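Local coordinates for protein MccF (Escherichia coli, PDB 4IIY) that confers self-immunity against the antibiotic microcin C7, probably as a carboxypeptidase-like hydrolase of the S66 family, at residues A38-G43 with S185-L190; G43-F48 with P108-I113; Y155-L160 with S255-E260. The protein carries 1 engineered substitution. One frame throughout, in Å; residues are numbered along the deposited sequence.

Interaction 1: residues A38-G43 with S185-L190. With EDO (1,2-ethanediol), chain P.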
loop_
_atom_site.group_PDB
_atom_site.type_symbol
_atom_site.label_atom_id
_atom_site.label_comp_id
_atom_site.label_asym_id
_atom_site.label_seq_id
_atom_site.Cartn_x
_atom_site.Cartn_y
_atom_site.Cartn_z
ATOM N N ALA B 38 -4.977 28.492 -16.462
ATOM C CA ALA B 38 -5.429 28.935 -17.776
ATOM C C ALA B 38 -5.741 27.729 -18.662
ATOM O O ALA B 38 -5.095 26.679 -18.551
ATOM C CB ALA B 38 -4.371 29.810 -18.434
ATOM N N PRO B 39 -6.722 27.869 -19.559
ATOM C CA PRO B 39 -7.095 26.739 -20.413
ATOM C C PRO B 39 -6.038 26.441 -21.472
ATOM O O PRO B 39 -5.212 27.293 -21.798
ATOM C CB PRO B 39 -8.391 27.217 -21.071
ATOM C CG PRO B 39 -8.268 28.715 -21.089
ATOM C CD PRO B 39 -7.558 29.057 -19.804
ATOM N N LEU B 40 -6.075 25.223 -21.998
ATOM C CA LEU B 40 -5.205 24.825 -23.094
ATOM C C LEU B 40 -5.745 25.366 -24.423
ATOM O O LEU B 40 -6.950 25.597 -24.566
ATOM C CB LEU B 40 -5.119 23.299 -23.153
ATOM C CG LEU B 40 -4.053 22.671 -24.046
ATOM C CD1 LEU B 40 -2.670 22.972 -23.513
ATOM C CD2 LEU B 40 -4.268 21.160 -24.141
ATOM N N ALA B 41 -4.850 25.546 -25.387
ATOM C CA ALA B 41 -5.227 25.903 -26.749
ATOM C C ALA B 41 -4.296 25.211 -27.726
ATOM O O ALA B 41 -3.128 24.951 -27.415
ATOM C CB ALA B 41 -5.165 27.416 -26.946
ATOM N N VAL B 42 -4.809 24.932 -28.919
ATOM C CA VAL B 42 -3.991 24.409 -29.995
ATOM C C VAL B 42 -2.765 25.294 -30.166
ATOM O O VAL B 42 -2.868 26.531 -30.195
ATOM C CB VAL B 42 -4.796 24.347 -31.307
ATOM C CG1 VAL B 42 -3.880 24.073 -32.497
ATOM C CG2 VAL B 42 -5.880 23.284 -31.207
ATOM N N GLY B 43 -1.597 24.666 -30.253
ATOM C CA GLY B 43 -0.349 25.387 -30.446
ATOM C C GLY B 43 0.402 25.678 -29.159
ATOM O O GLY B 43 1.527 26.172 -29.186
ATOM N N SER B 185 -11.029 13.362 -25.750
ATOM C CA SER B 185 -11.442 13.809 -24.417
ATOM C C SER B 185 -10.481 14.857 -23.841
ATOM O O SER B 185 -10.909 15.882 -23.295
ATOM C CB SER B 185 -11.564 12.620 -23.459
ATOM O OG SER B 185 -11.893 13.040 -22.149
ATOM N N PHE B 186 -9.184 14.593 -23.963
ATOM C CA PHE B 186 -8.135 15.512 -23.520
ATOM C C PHE B 186 -8.370 16.913 -24.098
ATOM O O PHE B 186 -8.449 17.907 -23.365
ATOM C CB PHE B 186 -6.778 14.946 -23.965
ATOM C CG PHE B 186 -5.598 15.857 -23.747
ATOM C CD1 PHE B 186 -4.959 15.913 -22.518
ATOM C CD2 PHE B 186 -5.079 16.599 -24.802
ATOM C CE1 PHE B 186 -3.845 16.718 -22.338
ATOM C CE2 PHE B 186 -3.973 17.409 -24.628
ATOM C CZ PHE B 186 -3.346 17.461 -23.396
ATOM N N ILE B 187 -8.493 16.997 -25.417
ATOM C CA ILE B 187 -8.617 18.300 -26.057
ATOM C C ILE B 187 -9.974 18.952 -25.757
ATOM O O ILE B 187 -10.037 20.167 -25.554
ATOM C CB ILE B 187 -8.315 18.229 -27.582
ATOM C CG1 ILE B 187 -7.914 19.607 -28.123
ATOM C CG2 ILE B 187 -9.476 17.610 -28.360
ATOM C CD1 ILE B 187 -6.558 20.081 -27.632
ATOM N N LYS B 188 -11.044 18.170 -25.685
ATOM C CA LYS B 188 -12.350 18.732 -25.352
ATOM C C LYS B 188 -12.382 19.337 -23.947
ATOM O O LYS B 188 -12.803 20.485 -23.753
ATOM C CB LYS B 188 -13.431 17.657 -25.465
ATOM C CG LYS B 188 -14.836 18.130 -25.109
ATOM C CD LYS B 188 -15.362 19.119 -26.133
ATOM C CE LYS B 188 -16.829 19.447 -25.901
ATOM N NZ LYS B 188 -17.343 20.359 -26.962
ATOM N N ILE B 189 -11.955 18.555 -22.964
ATOM C CA ILE B 189 -12.021 18.975 -21.570
ATOM C C ILE B 189 -11.175 20.221 -21.331
ATOM O O ILE B 189 -11.595 21.147 -20.632
ATOM C CB ILE B 189 -11.554 17.843 -20.624
ATOM C CG1 ILE B 189 -12.535 16.668 -20.647
ATOM C CG2 ILE B 189 -11.415 18.355 -19.202
ATOM C CD1 ILE B 189 -13.922 17.016 -20.148
ATOM N N LEU B 190 -9.987 20.255 -21.922
ATOM C CA LEU B 190 -9.033 21.299 -21.601
ATOM C C LEU B 190 -9.186 22.565 -22.453
ATOM O O LEU B 190 -8.701 23.626 -22.058
ATOM C CB LEU B 190 -7.600 20.760 -21.676
ATOM C CG LEU B 190 -7.270 19.619 -20.704
ATOM C CD1 LEU B 190 -5.856 19.126 -20.930
ATOM C CD2 LEU B 190 -7.457 20.036 -19.247
HETATM C C1 EDO P . -4.026 31.004 -23.726
HETATM O O1 EDO P . -4.845 31.168 -22.560
HETATM C C2 EDO P . -4.031 29.547 -24.182
HETATM O O2 EDO P . -3.323 28.718 -23.248
#

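Interaction 2: residues G43-F48 with P108-I113. With EDO (1,2-ethanediol), chain P.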
loop_
_atom_site.group_PDB
_atom_site.type_symbol
_atom_site.label_atom_id
_atom_site.label_comp_id
_atom_site.label_asym_id
_atom_site.label_seq_id
_atom_site.Cartn_x
_atom_site.Cartn_y
_atom_site.Cartn_z
ATOM N N GLY B 43 -1.597 24.666 -30.253
ATOM C CA GLY B 43 -0.349 25.387 -30.446
ATOM C C GLY B 43 0.402 25.678 -29.159
ATOM O O GLY B 43 1.527 26.172 -29.186
ATOM N N ASP B 44 -0.217 25.374 -28.022
ATOM C CA ASP B 44 0.436 25.601 -26.736
ATOM C C ASP B 44 1.662 24.708 -26.522
ATOM O O ASP B 44 1.891 23.731 -27.242
ATOM C CB ASP B 44 -0.545 25.398 -25.574
ATOM C CG ASP B 44 -1.441 26.608 -25.324
ATOM O OD1 ASP B 44 -1.230 27.678 -25.940
ATOM O OD2 ASP B 44 -2.361 26.487 -24.489
ATOM N N THR B 45 2.422 25.058 -25.493
ATOM C CA THR B 45 3.592 24.307 -25.067
ATOM C C THR B 45 3.270 23.412 -23.871
ATOM O O THR B 45 2.732 23.867 -22.851
ATOM C CB THR B 45 4.736 25.270 -24.692
ATOM O OG1 THR B 45 5.086 26.055 -25.841
ATOM C CG2 THR B 45 5.960 24.513 -24.210
ATOM N N ILE B 46 3.596 22.132 -24.022
ATOM C CA ILE B 46 3.429 21.133 -22.976
ATOM C C ILE B 46 4.817 20.713 -22.518
ATOM O O ILE B 46 5.651 20.352 -23.350
ATOM C CB ILE B 46 2.689 19.894 -23.527
ATOM C CG1 ILE B 46 1.277 20.271 -24.008
ATOM C CG2 ILE B 46 2.644 18.789 -22.473
ATOM C CD1 ILE B 46 0.541 19.159 -24.753
ATOM N N GLY B 47 5.081 20.770 -21.215
ATOM C CA GLY B 47 6.327 20.249 -20.678
ATOM C C GLY B 47 6.082 18.903 -20.035
ATOM O O GLY B 47 5.017 18.699 -19.461
ATOM N N PHE B 48 7.038 17.984 -20.131
ATOM C CA PHE B 48 6.843 16.672 -19.527
ATOM C C PHE B 48 7.945 16.298 -18.544
ATOM O O PHE B 48 9.104 16.717 -18.691
ATOM C CB PHE B 48 6.589 15.586 -20.584
ATOM C CG PHE B 48 7.664 15.446 -21.637
ATOM C CD1 PHE B 48 8.822 14.740 -21.375
ATOM C CD2 PHE B 48 7.485 15.977 -22.911
ATOM C CE1 PHE B 48 9.789 14.556 -22.359
ATOM C CE2 PHE B 48 8.456 15.805 -23.900
ATOM C CZ PHE B 48 9.610 15.102 -23.620
ATOM N N PRO B 108 7.682 30.209 -18.018
ATOM C CA PRO B 108 6.433 30.931 -18.299
ATOM C C PRO B 108 5.787 30.549 -19.629
ATOM O O PRO B 108 4.621 30.882 -19.851
ATOM C CB PRO B 108 6.878 32.399 -18.335
ATOM C CG PRO B 108 8.294 32.334 -18.769
ATOM C CD PRO B 108 8.869 31.074 -18.158
ATOM N N ASP B 109 6.521 29.857 -20.489
ATOM C CA ASP B 109 5.981 29.443 -21.784
ATOM C C ASP B 109 5.108 28.188 -21.703
ATOM O O ASP B 109 4.387 27.870 -22.649
ATOM C CB ASP B 109 7.106 29.200 -22.791
ATOM C CG ASP B 109 7.902 30.455 -23.098
ATOM O OD1 ASP B 109 7.362 31.567 -22.920
ATOM O OD2 ASP B 109 9.071 30.325 -23.523
ATOM N N ILE B 110 5.177 27.473 -20.584
ATOM C CA ILE B 110 4.484 26.189 -20.460
ATOM C C ILE B 110 3.057 26.365 -19.946
ATOM O O ILE B 110 2.837 26.988 -18.912
ATOM C CB ILE B 110 5.279 25.225 -19.547
ATOM C CG1 ILE B 110 6.630 24.911 -20.180
ATOM C CG2 ILE B 110 4.498 23.935 -19.315
ATOM C CD1 ILE B 110 7.520 24.008 -19.352
ATOM N N THR B 111 2.087 25.820 -20.674
ATOM C CA THR B 111 0.686 25.887 -20.267
ATOM C C THR B 111 0.253 24.615 -19.520
ATOM O O THR B 111 -0.627 24.654 -18.664
ATOM C CB THR B 111 -0.238 26.109 -21.488
ATOM O OG1 THR B 111 0.054 27.383 -22.079
ATOM C CG2 THR B 111 -1.701 26.083 -21.094
ATOM N N CYS B 112 0.871 23.489 -19.875
ATOM C CA CYS B 112 0.491 22.176 -19.352
ATOM C C CYS B 112 1.742 21.401 -18.978
ATOM O O CYS B 112 2.692 21.325 -19.767
ATOM C CB CYS B 112 -0.324 21.409 -20.402
ATOM S SG CYS B 112 -0.700 19.684 -20.009
ATOM N N ILE B 113 1.740 20.859 -17.763
ATOM C CA ILE B 113 2.806 19.993 -17.265
ATOM C C ILE B 113 2.253 18.570 -17.196
ATOM O O ILE B 113 1.315 18.303 -16.440
ATOM C CB ILE B 113 3.296 20.462 -15.882
ATOM C CG1 ILE B 113 3.944 21.848 -16.001
ATOM C CG2 ILE B 113 4.274 19.464 -15.279
ATOM C CD1 ILE B 113 4.363 22.456 -14.671
HETATM C C1 EDO P . -4.026 31.004 -23.726
HETATM O O1 EDO P . -4.845 31.168 -22.560
HETATM C C2 EDO P . -4.031 29.547 -24.182
HETATM O O2 EDO P . -3.323 28.718 -23.248
HETATM O O HOH W 1 2.021 27.516 -23.985
#

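Interaction 3: residues Y155-L160 with S255-E260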
loop_
_atom_site.group_PDB
_atom_site.type_symbol
_atom_site.label_atom_id
_atom_site.label_comp_id
_atom_site.label_asym_id
_atom_site.label_seq_id
_atom_site.Cartn_x
_atom_site.Cartn_y
_atom_site.Cartn_z
ATOM N N TYR B 155 -3.028 19.623 -4.900
ATOM C CA TYR B 155 -4.351 20.124 -4.534
ATOM C C TYR B 155 -4.436 20.422 -3.033
ATOM O O TYR B 155 -4.926 21.478 -2.614
ATOM C CB TYR B 155 -5.437 19.123 -4.954
ATOM C CG TYR B 155 -6.822 19.511 -4.495
ATOM C CD1 TYR B 155 -7.514 20.549 -5.098
ATOM C CD2 TYR B 155 -7.432 18.848 -3.434
ATOM C CE1 TYR B 155 -8.783 20.906 -4.662
ATOM C CE2 TYR B 155 -8.699 19.195 -2.997
ATOM C CZ TYR B 155 -9.369 20.224 -3.617
ATOM O OH TYR B 155 -10.631 20.565 -3.167
ATOM N N ALA B 156 -3.961 19.491 -2.216
ATOM C CA ALA B 156 -4.002 19.656 -0.763
ATOM C C ALA B 156 -3.258 20.912 -0.312
ATOM O O ALA B 156 -3.724 21.629 0.579
ATOM C CB ALA B 156 -3.445 18.413 -0.059
ATOM N N LYS B 157 -2.110 21.183 -0.928
ATOM C CA LYS B 157 -1.275 22.312 -0.523
ATOM C C LYS B 157 -1.693 23.655 -1.106
ATOM O O LYS B 157 -1.432 24.698 -0.493
ATOM C CB LYS B 157 0.180 22.047 -0.900
ATOM C CG LYS B 157 0.885 21.058 0.003
ATOM C CD LYS B 157 1.111 21.665 1.390
ATOM C CE LYS B 157 1.849 20.718 2.316
ATOM N NZ LYS B 157 2.033 21.329 3.666
ATOM N N THR B 158 -2.323 23.652 -2.280
ATOM C CA THR B 158 -2.519 24.893 -3.033
ATOM C C THR B 158 -3.956 25.165 -3.447
ATOM O O THR B 158 -4.282 26.297 -3.823
ATOM C CB THR B 158 -1.671 24.939 -4.331
ATOM O OG1 THR B 158 -2.200 24.004 -5.282
ATOM C CG2 THR B 158 -0.212 24.619 -4.055
ATOM N N GLY B 159 -4.806 24.142 -3.420
ATOM C CA GLY B 159 -6.155 24.278 -3.931
ATOM C C GLY B 159 -6.265 24.286 -5.445
ATOM O O GLY B 159 -7.365 24.462 -5.973
ATOM N N LEU B 160 -5.147 24.095 -6.145
ATOM C CA LEU B 160 -5.158 24.032 -7.607
ATOM C C LEU B 160 -5.932 22.821 -8.117
ATOM O O LEU B 160 -5.733 21.698 -7.647
ATOM C CB LEU B 160 -3.728 23.972 -8.138
ATOM C CG LEU B 160 -3.543 23.858 -9.654
ATOM C CD1 LEU B 160 -4.122 25.071 -10.388
ATOM C CD2 LEU B 160 -2.068 23.695 -9.976
ATOM N N SER B 255 -1.060 12.134 5.892
ATOM C CA SER B 255 -0.181 13.303 5.846
ATOM C C SER B 255 -0.919 14.567 5.425
ATOM O O SER B 255 -2.072 14.517 4.987
ATOM C CB SER B 255 0.989 13.067 4.882
ATOM O OG SER B 255 0.611 13.302 3.529
ATOM N N GLU B 256 -0.227 15.696 5.541
ATOM C CA GLU B 256 -0.757 16.988 5.127
ATOM C C GLU B 256 -0.974 17.057 3.616
ATOM O O GLU B 256 -1.627 17.977 3.123
ATOM C CB GLU B 256 0.174 18.118 5.593
ATOM C CG GLU B 256 1.533 18.146 4.903
ATOM C CD GLU B 256 2.591 18.887 5.716
ATOM O OE1 GLU B 256 2.937 20.028 5.351
ATOM O OE2 GLU B 256 3.076 18.325 6.720
ATOM N N TRP B 257 -0.450 16.074 2.883
ATOM C CA TRP B 257 -0.617 16.031 1.426
ATOM C C TRP B 257 -1.831 15.222 0.966
ATOM O O TRP B 257 -2.158 15.219 -0.218
ATOM C CB TRP B 257 0.660 15.525 0.736
ATOM C CG TRP B 257 1.769 16.521 0.801
ATOM C CD1 TRP B 257 1.995 17.551 -0.066
ATOM C CD2 TRP B 257 2.816 16.583 1.780
ATOM N NE1 TRP B 257 3.112 18.255 0.317
ATOM C CE2 TRP B 257 3.633 17.685 1.450
ATOM C CE3 TRP B 257 3.135 15.818 2.904
ATOM C CZ2 TRP B 257 4.756 18.038 2.204
ATOM C CZ3 TRP B 257 4.241 16.170 3.656
ATOM C CH2 TRP B 257 5.040 17.272 3.304
ATOM N N MET B 258 -2.498 14.535 1.888
ATOM C CA MET B 258 -3.733 13.841 1.545
ATOM C C MET B 258 -4.916 14.789 1.727
ATOM O O MET B 258 -5.199 15.216 2.849
ATOM C CB MET B 258 -3.923 12.595 2.413
ATOM C CG MET B 258 -5.248 11.900 2.162
ATOM S SD MET B 258 -5.354 11.192 0.500
ATOM C CE MET B 258 -7.143 11.004 0.376
ATOM N N PRO B 259 -5.613 15.128 0.634
ATOM C CA PRO B 259 -6.779 16.009 0.795
ATOM C C PRO B 259 -7.809 15.393 1.733
ATOM O O PRO B 259 -8.100 14.206 1.645
ATOM C CB PRO B 259 -7.366 16.105 -0.618
ATOM C CG PRO B 259 -6.308 15.599 -1.539
ATOM C CD PRO B 259 -5.424 14.682 -0.758
ATOM N N GLU B 260 -8.358 16.204 2.629
ATOM C CA GLU B 260 -9.411 15.745 3.525
ATOM C C GLU B 260 -10.655 15.399 2.712
ATOM O O GLU B 260 -11.112 16.208 1.902
ATOM C CB GLU B 260 -9.767 16.819 4.559
ATOM C CG GLU B 260 -10.857 16.377 5.533
ATOM C CD GLU B 260 -11.415 17.509 6.378
ATOM O OE1 GLU B 260 -11.376 18.672 5.929
ATOM O OE2 GLU B 260 -11.903 17.228 7.493
#

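Interaction 1: residues A38-G43 with S185-L190
Leu40 and Leu190 meet where the loop before strand 45-49 runs past the last turn of helix 178-191. This is loop-on-helix packing against the parallel part of the six-stranded alpha/beta sheet, and it is mostly apolar. Leu40 does most of the work. Its CB lies 3.8 Å from Leu190 CB. From there CG stands anti to the backbone N (chi1 -168°), which carries the isobutyl end in among the helix side chains. CD2 is the branch that touches. It comes obliquely to the Phe186 ring, with CE2 3.8 Å from Leu40 CD2, and the two side chains cross at about a right angle. Ile187 CD1 is a looser neighbour at 4.3 Å from Leu40 CD2, while Leu190 CD1 is 4.1 Å from that same methyl. Other parts of the fold close round the group: Phe75 and Ile140 also touch Leu40, and Phe172 meets the Phe186 ring edge-to-face.

One backbone bond joins the two segments. Leu40 N donates to Leu190 O at 3.1 Å, with a bent N-H...O angle of 141°. The donor sits above the carbonyl plane. Beside this bond Pro39 CB packs against the same oxygen. A 1,2-ethanediol, probably from the crystallisation liquor, lies by the loop; its O2 is 2.8 Å from Pro39 O, and its C2 is 3.7 Å from Ala41 CB.

Interaction 2: residues G43-F48 with P108-I113
Thr45 meets the other segment through both backbone and side chain. Its CB presses on Asp109 O at 3.3 Å, and its CG2 lies near Ile110 CG1. Thr111 N donates to Thr45 O at 3.0 Å and 161°, in the carbonyl plane. Thr45 N is served by a water, which donates to Asp109 O and pairs with Thr111 OG1. Further along, Gly47 N donates to Cys112 O at 2.8 Å, nearly straight on to the carbonyl. These are parallel neighbours in the mixed six-stranded sheet, where strand 45-49 lies between 76-79 and 110-115. Ile46 and Cys112 send their side chains to the same face, with Ile46 CG1 4.1 Å from Cys112 CB. Gly47 has no side chain: a CB would run into Ile110 CD1, which lies 4.2 Å from Gly47 CA, so the close pass depends on glycine. At the loop end Asp44, with CG beside its backbone N (chi1 -81°), sets OD2 3.5 Å from Thr111 CG2; OD2 also accepts from Ala41 N. The O2 of a 1,2-ethanediol lies 2.7 Å from Asp44 OD2. Putting an alanine here is likely to leave Ala41 N without this acceptor and to open a gap beside the Thr111 methyl.

Interaction 3: residues Y155-L160 with S255-E260
Lys157 reaches from the last turn of helix 148-158 across Trp257 to Glu256. Its partners sit on a type I beta turn, Ser255 to Met258. The contact joins the N-terminal and C-terminal LD-carboxypeptidase regions of the chain. From CB the lysine chain sets off with CG anti to the carbonyl carbon, then bends at chi2 (-70°). This turns it along the indole. CG lies 3.6 Å from Trp257 NE1, and CD passes the same nitrogen a little farther off. CE sits over one face, 3.8 Å from the centroid of the Trp257 five-membered ring, as a CH-pi contact. NZ stands above the six-membered ring, off-centre, as a cation-pi contact 4.9 Å from its centroid. It ends at Glu256 in a salt bridge. The modelled distance from Lys157 NZ to Glu256 OE1 is only 2.3 Å, too short to be trusted as a length. Glu256 CG lies over the same indole face as the lysine CE. The other carboxylate oxygen, Glu256 OE2, pairs with Arg290 of the second subunit, so this glutamate serves both this contact and the dimer.

The turn is braced by an ST turn, in which Ser255 OG accepts from Trp257 N. On the helix, the Tyr155 ring meets Pro259 at its edge, with Tyr155 CD2 3.9 Å from Pro259 CG. Tyr155 OH is hydrogen-bonded to Arg240. Between these side chains the small Ala156 lets the turn come close: Ala156 CB is 3.4 Å from Trp257 O.

Overall arrangement
From the N terminus, 38-43 opens interaction 1 and its last residue, Gly43, also begins interaction 2. Interaction 2 closes first, at 108-113, so its loop falls wholly within that of interaction 1. It pairs two strands of the six-stranded sheet. Next, 155-160 opens interaction 3 at the end of helix 148-158. Only then does 185-190 close interaction 1, fastening the N-terminal loop to helix 178-191. Interaction 3 closes last, at 255-260, so interactions 1 and 3 cross. Interaction 3 ties the end of helix 148-158 to the loop before strand 266-270. Interactions 1 and 2 touch, while interaction 3 stands apart, its centre about 25 and 23 Å from theirs.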